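Local coordinates for protein protease Do-like 2, chloroplastic (Arabidopsis thaliana, PDB 4FLN) that is a chloroplast serine protease that makes the primary cut in the photodamaged D1 protein of plant photosystem II, at residues A59-Q67 with I365-I374; G377-L387 with Q415-L423. All blocks are in the same frame, centred on the assembly; numbering follows the deposited sequence.

Contact 1: residues A59-Q67 with I365-I374; sequences APDYSLPWQ and IDGGQPSYII
Ile365 meets the phenol of Tyr62 from the opposite direction: CG1 lies 3.6 Å from Tyr62 CE1, and CG2 sits in the ring plane at its edge. With CG anti to its own carbonyl carbon, the Tyr62 ring lays its CD1-CE1 edge along Pro370 and Ile365, and the ring also touches Pro386 and Leu387 of helix 385-391. Gly368 contributes its carbonyl O, 3.6 Å from Pro60 CG. Pro370 is the hub of the contact. Its CD packs against Pro60 CB (3.8 Å), while its CG meets both Tyr62 CD1 and, at 3.5 Å, Pro65 CB, so three residues of one loop close round a single pyrrolidine. That loop, 59-67, joins the first two strands of the N-terminal barrel of the chymotrypsin-type protease domain, probably the counterpart of loop LA of HtrA proteases, whereas 365-374 leads into the sheet of the second PDZ domain; the contact is therefore an interface between domains of one chain. Farther on, Tyr372 has CB 3.6 Å from Pro65 CG. Its ring takes the benzene edge of Trp66 over one face, an edge-to-face pair with centroids 5.4 Å apart and planes at 63°. Both aromatic side chains have CG placed between backbone N and carbonyl carbon (Tyr372 chi1 79°, Trp66 chi1 40°), and they cross at about a right angle. The Tyr372 hydroxyl passes beside Trp66 CB and bonds to Ser497 O, which fixes the far end of the ring, while Tyr372 N is held by Ser500 OG. Last comes Ile374, whose CD1 stands 4.1 Å from Trp66 CZ3; Ile495 packs against both of these side chains.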
loop_
_atom_site.group_PDB
_atom_site.type_symbol
_atom_site.label_atom_id
_atom_site.label_comp_id
_atom_site.label_asym_id
_atom_site.label_seq_id
_atom_site.Cartn_x
_atom_site.Cartn_y
_atom_site.Cartn_z
ATOM N N ALA B 59 1.442 31.080 6.782
ATOM C CA ALA B 59 2.819 30.881 6.372
ATOM C C ALA B 59 2.995 31.377 4.948
ATOM O O ALA B 59 2.024 31.461 4.203
ATOM C CB ALA B 59 3.186 29.417 6.472
ATOM N N PRO B 60 4.234 31.726 4.568
ATOM C CA PRO B 60 4.536 32.063 3.175
ATOM C C PRO B 60 4.719 30.793 2.364
ATOM O O PRO B 60 5.126 29.778 2.918
ATOM C CB PRO B 60 5.872 32.788 3.292
ATOM C CG PRO B 60 6.538 32.108 4.427
ATOM C CD PRO B 60 5.443 31.746 5.408
ATOM N N ASP B 61 4.433 30.845 1.072
ATOM C CA ASP B 61 4.732 29.733 0.188
ATOM C C ASP B 61 6.154 29.963 -0.316
ATOM O O ASP B 61 6.465 31.046 -0.794
ATOM C CB ASP B 61 3.732 29.726 -0.970
ATOM C CG ASP B 61 4.001 28.628 -1.991
ATOM O OD1 ASP B 61 3.289 27.603 -1.964
ATOM O OD2 ASP B 61 4.905 28.795 -2.840
ATOM N N TYR B 62 7.034 28.976 -0.184
ATOM C CA TYR B 62 8.413 29.142 -0.665
ATOM C C TYR B 62 8.568 28.891 -2.164
ATOM O O TYR B 62 9.370 29.545 -2.844
ATOM C CB TYR B 62 9.381 28.285 0.152
ATOM C CG TYR B 62 9.300 28.613 1.618
ATOM C CD1 TYR B 62 10.177 29.518 2.198
ATOM C CD2 TYR B 62 8.314 28.053 2.414
ATOM C CE1 TYR B 62 10.088 29.836 3.537
ATOM C CE2 TYR B 62 8.217 28.364 3.751
ATOM C CZ TYR B 62 9.104 29.256 4.306
ATOM O OH TYR B 62 9.002 29.555 5.640
ATOM N N SER B 63 7.792 27.934 -2.662
ATOM C CA SER B 63 7.783 27.595 -4.073
ATOM C C SER B 63 7.430 28.824 -4.891
ATOM O O SER B 63 8.081 29.125 -5.890
ATOM C CB SER B 63 6.784 26.472 -4.328
ATOM O OG SER B 63 7.092 25.335 -3.537
ATOM N N LEU B 64 6.400 29.539 -4.453
ATOM C CA LEU B 64 6.019 30.806 -5.070
ATOM C C LEU B 64 6.070 31.913 -4.008
ATOM O O LEU B 64 5.065 32.173 -3.344
ATOM C CB LEU B 64 4.600 30.704 -5.640
ATOM C CG LEU B 64 4.206 29.444 -6.423
ATOM C CD1 LEU B 64 2.693 29.239 -6.394
ATOM C CD2 LEU B 64 4.719 29.489 -7.856
ATOM N N PRO B 65 7.242 32.552 -3.815
ATOM C CA PRO B 65 7.261 33.410 -2.625
ATOM C C PRO B 65 6.821 34.867 -2.804
ATOM O O PRO B 65 7.367 35.730 -2.115
ATOM C CB PRO B 65 8.745 33.418 -2.275
ATOM C CG PRO B 65 9.423 33.351 -3.619
ATOM C CD PRO B 65 8.557 32.470 -4.474
ATOM N N TRP B 66 5.820 35.124 -3.641
ATOM C CA TRP B 66 5.080 36.384 -3.636
ATOM C C TRP B 66 3.744 36.100 -2.974
ATOM O O TRP B 66 2.903 36.981 -2.842
ATOM C CB TRP B 66 4.890 36.924 -5.054
ATOM C CG TRP B 66 4.580 35.844 -6.021
ATOM C CD1 TRP B 66 3.352 35.348 -6.325
ATOM C CD2 TRP B 66 5.522 35.090 -6.793
ATOM N NE1 TRP B 66 3.465 34.338 -7.249
ATOM C CE2 TRP B 66 4.789 34.159 -7.550
ATOM C CE3 TRP B 66 6.915 35.115 -6.919
ATOM C CZ2 TRP B 66 5.399 33.258 -8.422
ATOM C CZ3 TRP B 66 7.517 34.226 -7.782
ATOM C CH2 TRP B 66 6.760 33.308 -8.524
ATOM N N GLN B 67 3.563 34.839 -2.593
ATOM C CA GLN B 67 2.291 34.325 -2.093
ATOM C C GLN B 67 2.434 33.737 -0.697
ATOM O O GLN B 67 3.537 33.435 -0.223
ATOM C CB GLN B 67 1.745 33.220 -3.005
ATOM C CG GLN B 67 1.033 33.678 -4.263
ATOM C CD GLN B 67 0.381 32.519 -5.017
ATOM O OE1 GLN B 67 0.250 31.409 -4.490
ATOM N NE2 GLN B 67 -0.031 32.778 -6.255
ATOM N N ILE B 365 14.355 30.550 8.094
ATOM C CA ILE B 365 13.988 31.704 7.244
ATOM C C ILE B 365 14.106 33.076 7.919
ATOM O O ILE B 365 13.931 34.102 7.266
ATOM C CB ILE B 365 12.551 31.617 6.662
ATOM C CG1 ILE B 365 12.120 30.169 6.433
ATOM C CG2 ILE B 365 12.436 32.456 5.389
ATOM C CD1 ILE B 365 11.118 29.660 7.466
ATOM N N ASP B 366 14.394 33.090 9.217
ATOM C CA ASP B 366 14.358 34.315 10.020
ATOM C C ASP B 366 12.938 34.863 10.164
ATOM O O ASP B 366 12.745 36.052 10.423
ATOM C CB ASP B 366 15.263 35.394 9.412
ATOM C CG ASP B 366 16.705 34.943 9.277
ATOM O OD1 ASP B 366 16.941 33.721 9.178
ATOM O OD2 ASP B 366 17.602 35.814 9.265
ATOM N N GLY B 367 11.949 33.987 10.014
ATOM C CA GLY B 367 10.556 34.394 10.056
ATOM C C GLY B 367 10.230 35.287 8.874
ATOM O O GLY B 367 11.095 35.567 8.046
ATOM N N GLY B 368 8.987 35.745 8.793
ATOM C CA GLY B 368 8.584 36.639 7.722
ATOM C C GLY B 368 8.513 35.971 6.359
ATOM O O GLY B 368 8.078 34.825 6.242
ATOM N N GLN B 369 8.958 36.681 5.325
ATOM C CA GLN B 369 8.819 36.198 3.959
ATOM C C GLN B 369 10.167 36.080 3.249
ATOM O O GLN B 369 11.025 36.958 3.378
ATOM C CB GLN B 369 7.886 37.111 3.177
ATOM N N PRO B 370 10.339 35.001 2.462
ATOM C CA PRO B 370 11.595 34.673 1.779
ATOM C C PRO B 370 11.853 35.621 0.623
ATOM O O PRO B 370 10.922 36.067 -0.047
ATOM C CB PRO B 370 11.349 33.261 1.259
ATOM C CG PRO B 370 9.892 33.187 1.072
ATOM C CD PRO B 370 9.267 34.048 2.130
ATOM N N SER B 371 13.121 35.933 0.406
ATOM C CA SER B 371 13.509 36.888 -0.613
ATOM C C SER B 371 13.315 36.302 -1.999
ATOM O O SER B 371 13.425 35.088 -2.199
ATOM C CB SER B 371 14.972 37.263 -0.431
ATOM O OG SER B 371 15.239 37.529 0.929
ATOM N N TYR B 372 13.000 37.169 -2.953
ATOM C CA TYR B 372 12.957 36.762 -4.346
ATOM C C TYR B 372 13.202 37.930 -5.286
ATOM O O TYR B 372 12.888 39.072 -4.964
ATOM C CB TYR B 372 11.649 36.033 -4.673
ATOM C CG TYR B 372 10.440 36.911 -4.880
ATOM C CD1 TYR B 372 10.046 37.284 -6.160
ATOM C CD2 TYR B 372 9.675 37.341 -3.803
ATOM C CE1 TYR B 372 8.932 38.077 -6.361
ATOM C CE2 TYR B 372 8.557 38.133 -3.995
ATOM C CZ TYR B 372 8.189 38.497 -5.277
ATOM O OH TYR B 372 7.082 39.288 -5.478
ATOM N N ILE B 373 13.792 37.634 -6.438
ATOM C CA ILE B 373 13.968 38.618 -7.495
ATOM C C ILE B 373 13.736 37.946 -8.850
ATOM O O ILE B 373 14.128 36.795 -9.054
ATOM C CB ILE B 373 15.355 39.310 -7.408
ATOM C CG1 ILE B 373 15.510 40.358 -8.508
ATOM C CG2 ILE B 373 16.479 38.293 -7.466
ATOM C CD1 ILE B 373 16.760 41.208 -8.360
ATOM N N ILE B 374 13.069 38.653 -9.757
ATOM C CA ILE B 374 12.732 38.106 -11.068
ATOM C C ILE B 374 13.319 38.950 -12.194
ATOM O O ILE B 374 13.069 40.149 -12.281
ATOM C CB ILE B 374 11.208 38.018 -11.256
ATOM C CG1 ILE B 374 10.558 37.357 -10.043
ATOM C CG2 ILE B 374 10.859 37.235 -12.513
ATOM C CD1 ILE B 374 9.063 37.165 -10.181
#

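Contact 2: residues G377-L387 with Q415-L423; sequences GLVFTPLSEPL and QIVILSQVL
Strands 378-382 and 417-422 run antiparallel, their axes 4.7 Å apart at closest and 138° between directions, and a beta bulge sets Ser420 and Gln421 opposite Val379. Val379 N bonds to Gln421 O and Val379 O receives Ser420 N (3.0 Å), with a weak second bond from Ser420 OG; beyond the bulge Thr381 and Ile418 form a hydrogen-bonded pair, Ile418 N reaching Thr381 O at 2.8 Å. Leu423 N to Gly377 O and Leu383 N to Ile416 O close the ladder at its two ends, and a water links Leu383 O to Ile416 N. On one face, Leu378 and Val422 lie side by side, Leu378 CD2 touching both Val422 methyls at 3.5 Å. Phe380 has CG anti to its carbonyl carbon (chi1 -62°), which brings CE1 within 3.8 Å of Leu419 CB and CB near Val417 CG1; its ring also meets that of Phe467. Farther along the same face the extended Gln415 runs alongside Pro382, its OE1 3.6 Å from Pro382 CG and bonded to Ile450 N. On the other face Ile418, with chi1 70°, brings CG1 against Thr381 O and holds CD1 tip to tip with Leu387 CD2 (3.8 Å), while its CG2 meets Leu383 at about a right angle. Val379, at the bulge, puts CG2 4.0 Å from Leu423 CG. Leu387 belongs to helix 385-391, whose N-cap Ser384 accepts a weak capping bond at OG from Leu387 N. Val422 O has a partner beyond the chain, Gln71 NE2 of the second subunit. A bulged antiparallel pair of this kind, with a short helix leaving one strand to cover a face, fits the curled sheet of a PDZ-like domain.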
loop_
_atom_site.group_PDB
_atom_site.type_symbol
_atom_site.label_atom_id
_atom_site.label_comp_id
_atom_site.label_asym_id
_atom_site.label_seq_id
_atom_site.Cartn_x
_atom_site.Cartn_y
_atom_site.Cartn_z
ATOM N N GLY B 377 11.738 37.083 -16.376
ATOM C CA GLY B 377 10.913 35.939 -16.051
ATOM C C GLY B 377 11.689 34.871 -15.302
ATOM O O GLY B 377 11.114 33.853 -14.909
ATOM N N LEU B 378 12.990 35.096 -15.095
ATOM C CA LEU B 378 13.799 34.135 -14.345
ATOM C C LEU B 378 13.641 34.403 -12.853
ATOM O O LEU B 378 14.015 35.463 -12.353
ATOM C CB LEU B 378 15.284 34.191 -14.736
ATOM C CG LEU B 378 15.771 33.992 -16.180
ATOM C CD1 LEU B 378 17.135 33.328 -16.174
ATOM C CD2 LEU B 378 14.795 33.206 -17.037
ATOM N N VAL B 379 13.095 33.427 -12.143
ATOM C CA VAL B 379 12.736 33.628 -10.751
ATOM C C VAL B 379 13.793 33.050 -9.818
ATOM O O VAL B 379 14.062 31.842 -9.838
ATOM C CB VAL B 379 11.356 33.014 -10.452
ATOM C CG1 VAL B 379 11.112 32.936 -8.969
ATOM C CG2 VAL B 379 10.270 33.827 -11.132
ATOM N N PHE B 380 14.388 33.925 -9.010
ATOM C CA PHE B 380 15.440 33.539 -8.067
ATOM C C PHE B 380 14.996 33.597 -6.590
ATOM O O PHE B 380 14.347 34.549 -6.164
ATOM C CB PHE B 380 16.670 34.435 -8.261
ATOM C CG PHE B 380 17.304 34.328 -9.620
ATOM C CD1 PHE B 380 18.048 33.215 -9.966
ATOM C CD2 PHE B 380 17.189 35.354 -10.535
ATOM C CE1 PHE B 380 18.648 33.118 -11.202
ATOM C CE2 PHE B 380 17.784 35.263 -11.778
ATOM C CZ PHE B 380 18.513 34.140 -12.111
ATOM N N THR B 381 15.338 32.569 -5.819
ATOM C CA THR B 381 15.244 32.624 -4.356
ATOM C C THR B 381 16.435 31.928 -3.716
ATOM O O THR B 381 17.119 31.123 -4.364
ATOM C CB THR B 381 13.992 31.931 -3.797
ATOM O OG1 THR B 381 13.727 30.748 -4.556
ATOM C CG2 THR B 381 12.800 32.836 -3.837
ATOM N N PRO B 382 16.685 32.225 -2.429
ATOM C CA PRO B 382 17.693 31.464 -1.690
ATOM C C PRO B 382 17.169 30.059 -1.398
ATOM O O PRO B 382 15.976 29.864 -1.164
ATOM C CB PRO B 382 17.863 32.269 -0.398
ATOM C CG PRO B 382 17.272 33.605 -0.686
ATOM C CD PRO B 382 16.145 33.328 -1.623
ATOM N N LEU B 383 18.059 29.080 -1.459
ATOM C CA LEU B 383 17.708 27.717 -1.126
ATOM C C LEU B 383 17.495 27.681 0.380
ATOM O O LEU B 383 18.283 28.243 1.147
ATOM C CB LEU B 383 18.851 26.782 -1.527
ATOM C CG LEU B 383 18.625 25.340 -1.997
ATOM C CD1 LEU B 383 19.666 24.452 -1.358
ATOM C CD2 LEU B 383 17.235 24.830 -1.699
ATOM N N SER B 384 16.416 27.040 0.805
ATOM C CA SER B 384 16.139 26.886 2.224
ATOM C C SER B 384 15.531 25.514 2.472
ATOM O O SER B 384 15.057 24.863 1.549
ATOM C CB SER B 384 15.204 27.994 2.724
ATOM O OG SER B 384 13.888 27.841 2.217
ATOM N N GLU B 385 15.538 25.068 3.718
ATOM C CA GLU B 385 14.965 23.766 4.013
ATOM C C GLU B 385 13.462 23.702 3.684
ATOM O O GLU B 385 13.005 22.774 3.009
ATOM C CB GLU B 385 15.263 23.351 5.450
ATOM C CG GLU B 385 15.970 22.003 5.540
ATOM C CD GLU B 385 17.414 22.045 5.043
ATOM O OE1 GLU B 385 18.127 23.028 5.353
ATOM O OE2 GLU B 385 17.838 21.092 4.348
ATOM N N PRO B 386 12.692 24.702 4.140
ATOM C CA PRO B 386 11.265 24.766 3.806
ATOM C C PRO B 386 11.011 24.655 2.304
ATOM O O PRO B 386 10.094 23.935 1.906
ATOM C CB PRO B 386 10.857 26.149 4.294
ATOM C CG PRO B 386 11.798 26.448 5.395
ATOM C CD PRO B 386 13.104 25.816 5.008
ATOM N N LEU B 387 11.805 25.344 1.484
ATOM C CA LEU B 387 11.644 25.255 0.030
ATOM C C LEU B 387 11.804 23.811 -0.454
ATOM O O LEU B 387 10.977 23.296 -1.203
ATOM C CB LEU B 387 12.637 26.174 -0.697
ATOM C CG LEU B 387 12.566 26.177 -2.230
ATOM C CD1 LEU B 387 11.129 26.334 -2.662
ATOM C CD2 LEU B 387 13.422 27.298 -2.812
ATOM N N GLN B 415 24.721 32.626 0.766
ATOM C CA GLN B 415 23.541 31.848 0.434
ATOM C C GLN B 415 23.836 31.057 -0.812
ATOM O O GLN B 415 24.804 31.321 -1.516
ATOM C CB GLN B 415 22.342 32.746 0.142
ATOM C CG GLN B 415 21.778 33.482 1.327
ATOM C CD GLN B 415 20.629 34.388 0.938
ATOM O OE1 GLN B 415 20.582 34.893 -0.179
ATOM N NE2 GLN B 415 19.694 34.597 1.858
ATOM N N ILE B 416 22.992 30.070 -1.064
ATOM C CA ILE B 416 22.940 29.402 -2.341
ATOM C C ILE B 416 21.730 30.026 -3.009
ATOM O O ILE B 416 20.614 29.966 -2.482
ATOM C CB ILE B 416 22.726 27.877 -2.185
ATOM C CG1 ILE B 416 23.867 27.250 -1.389
ATOM C CG2 ILE B 416 22.630 27.204 -3.534
ATOM C CD1 ILE B 416 23.643 25.793 -1.072
ATOM N N VAL B 417 21.956 30.673 -4.143
ATOM C CA VAL B 417 20.862 31.270 -4.875
ATOM C C VAL B 417 20.442 30.301 -5.961
ATOM O O VAL B 417 21.276 29.799 -6.721
ATOM C CB VAL B 417 21.267 32.596 -5.515
ATOM C CG1 VAL B 417 20.048 33.253 -6.165
ATOM C CG2 VAL B 417 21.889 33.507 -4.478
ATOM N N ILE B 418 19.151 30.014 -6.021
ATOM C CA ILE B 418 18.675 29.114 -7.043
ATOM C C ILE B 418 17.690 29.792 -7.972
ATOM O O ILE B 418 17.001 30.742 -7.608
ATOM C CB ILE B 418 18.018 27.858 -6.458
ATOM C CG1 ILE B 418 16.692 28.220 -5.797
ATOM C CG2 ILE B 418 18.953 27.169 -5.481
ATOM C CD1 ILE B 418 15.686 27.097 -5.835
ATOM N N LEU B 419 17.657 29.288 -9.191
ATOM C CA LEU B 419 16.637 29.631 -10.141
ATOM C C LEU B 419 15.589 28.547 -9.978
ATOM O O LEU B 419 15.824 27.396 -10.343
ATOM C CB LEU B 419 17.256 29.545 -11.525
ATOM C CG LEU B 419 16.318 29.549 -12.715
ATOM C CD1 LEU B 419 15.402 30.737 -12.605
ATOM C CD2 LEU B 419 17.139 29.617 -13.965
ATOM N N SER B 420 14.434 28.897 -9.424
ATOM C CA SER B 420 13.391 27.892 -9.188
ATOM C C SER B 420 12.595 27.545 -10.454
ATOM O O SER B 420 12.562 26.387 -10.867
ATOM C CB SER B 420 12.479 28.252 -8.006
ATOM O OG SER B 420 12.217 29.639 -7.944
ATOM N N GLN B 421 11.938 28.538 -11.047
ATOM C CA GLN B 421 11.258 28.349 -12.327
ATOM C C GLN B 421 11.560 29.508 -13.283
ATOM O O GLN B 421 12.057 30.556 -12.868
ATOM C CB GLN B 421 9.742 28.219 -12.114
ATOM C CG GLN B 421 9.052 29.528 -11.740
ATOM C CD GLN B 421 7.724 29.326 -11.037
ATOM O OE1 GLN B 421 7.664 29.341 -9.809
ATOM N NE2 GLN B 421 6.650 29.149 -11.810
ATOM N N VAL B 422 11.274 29.314 -14.566
ATOM C CA VAL B 422 11.316 30.415 -15.523
ATOM C C VAL B 422 9.905 30.672 -16.017
ATOM O O VAL B 422 9.256 29.766 -16.517
ATOM C CB VAL B 422 12.192 30.094 -16.750
ATOM C CG1 VAL B 422 12.021 31.168 -17.803
ATOM C CG2 VAL B 422 13.650 29.968 -16.353
ATOM N N LEU B 423 9.420 31.899 -15.896
ATOM C CA LEU B 423 8.081 32.177 -16.394
ATOM C C LEU B 423 8.209 32.451 -17.885
ATOM O O LEU B 423 8.797 33.463 -18.295
ATOM C CB LEU B 423 7.488 33.387 -15.683
ATOM C CG LEU B 423 7.768 33.482 -14.190
ATOM C CD1 LEU B 423 7.230 34.780 -13.653
ATOM C CD2 LEU B 423 7.120 32.320 -13.497
HETATM O O HOH W 1 21.069 29.147 1.058
#

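How the contacts relate
Contact 2 lies in the buried core of the second PDZ domain, while contact 1 is partly buried at the seam between that domain and the protease barrel. They share one sheet: strand 373-375, which begins at the end of 365-374, neighbours strand 378-382, and Ile373 O probably accepts a hydrogen bond from Phe380 N at 2.9 Å. Their chemistry differs accordingly. Contact 2 relies on a ladder of backbone bonds with mostly apolar side chains on both faces, whereas contact 1 joins a loop to a largely irregular segment through prolines and aromatic rings. Thr381 touches Pro65 and Tyr372, so one face of the contact 2 strand pair continues into contact 1.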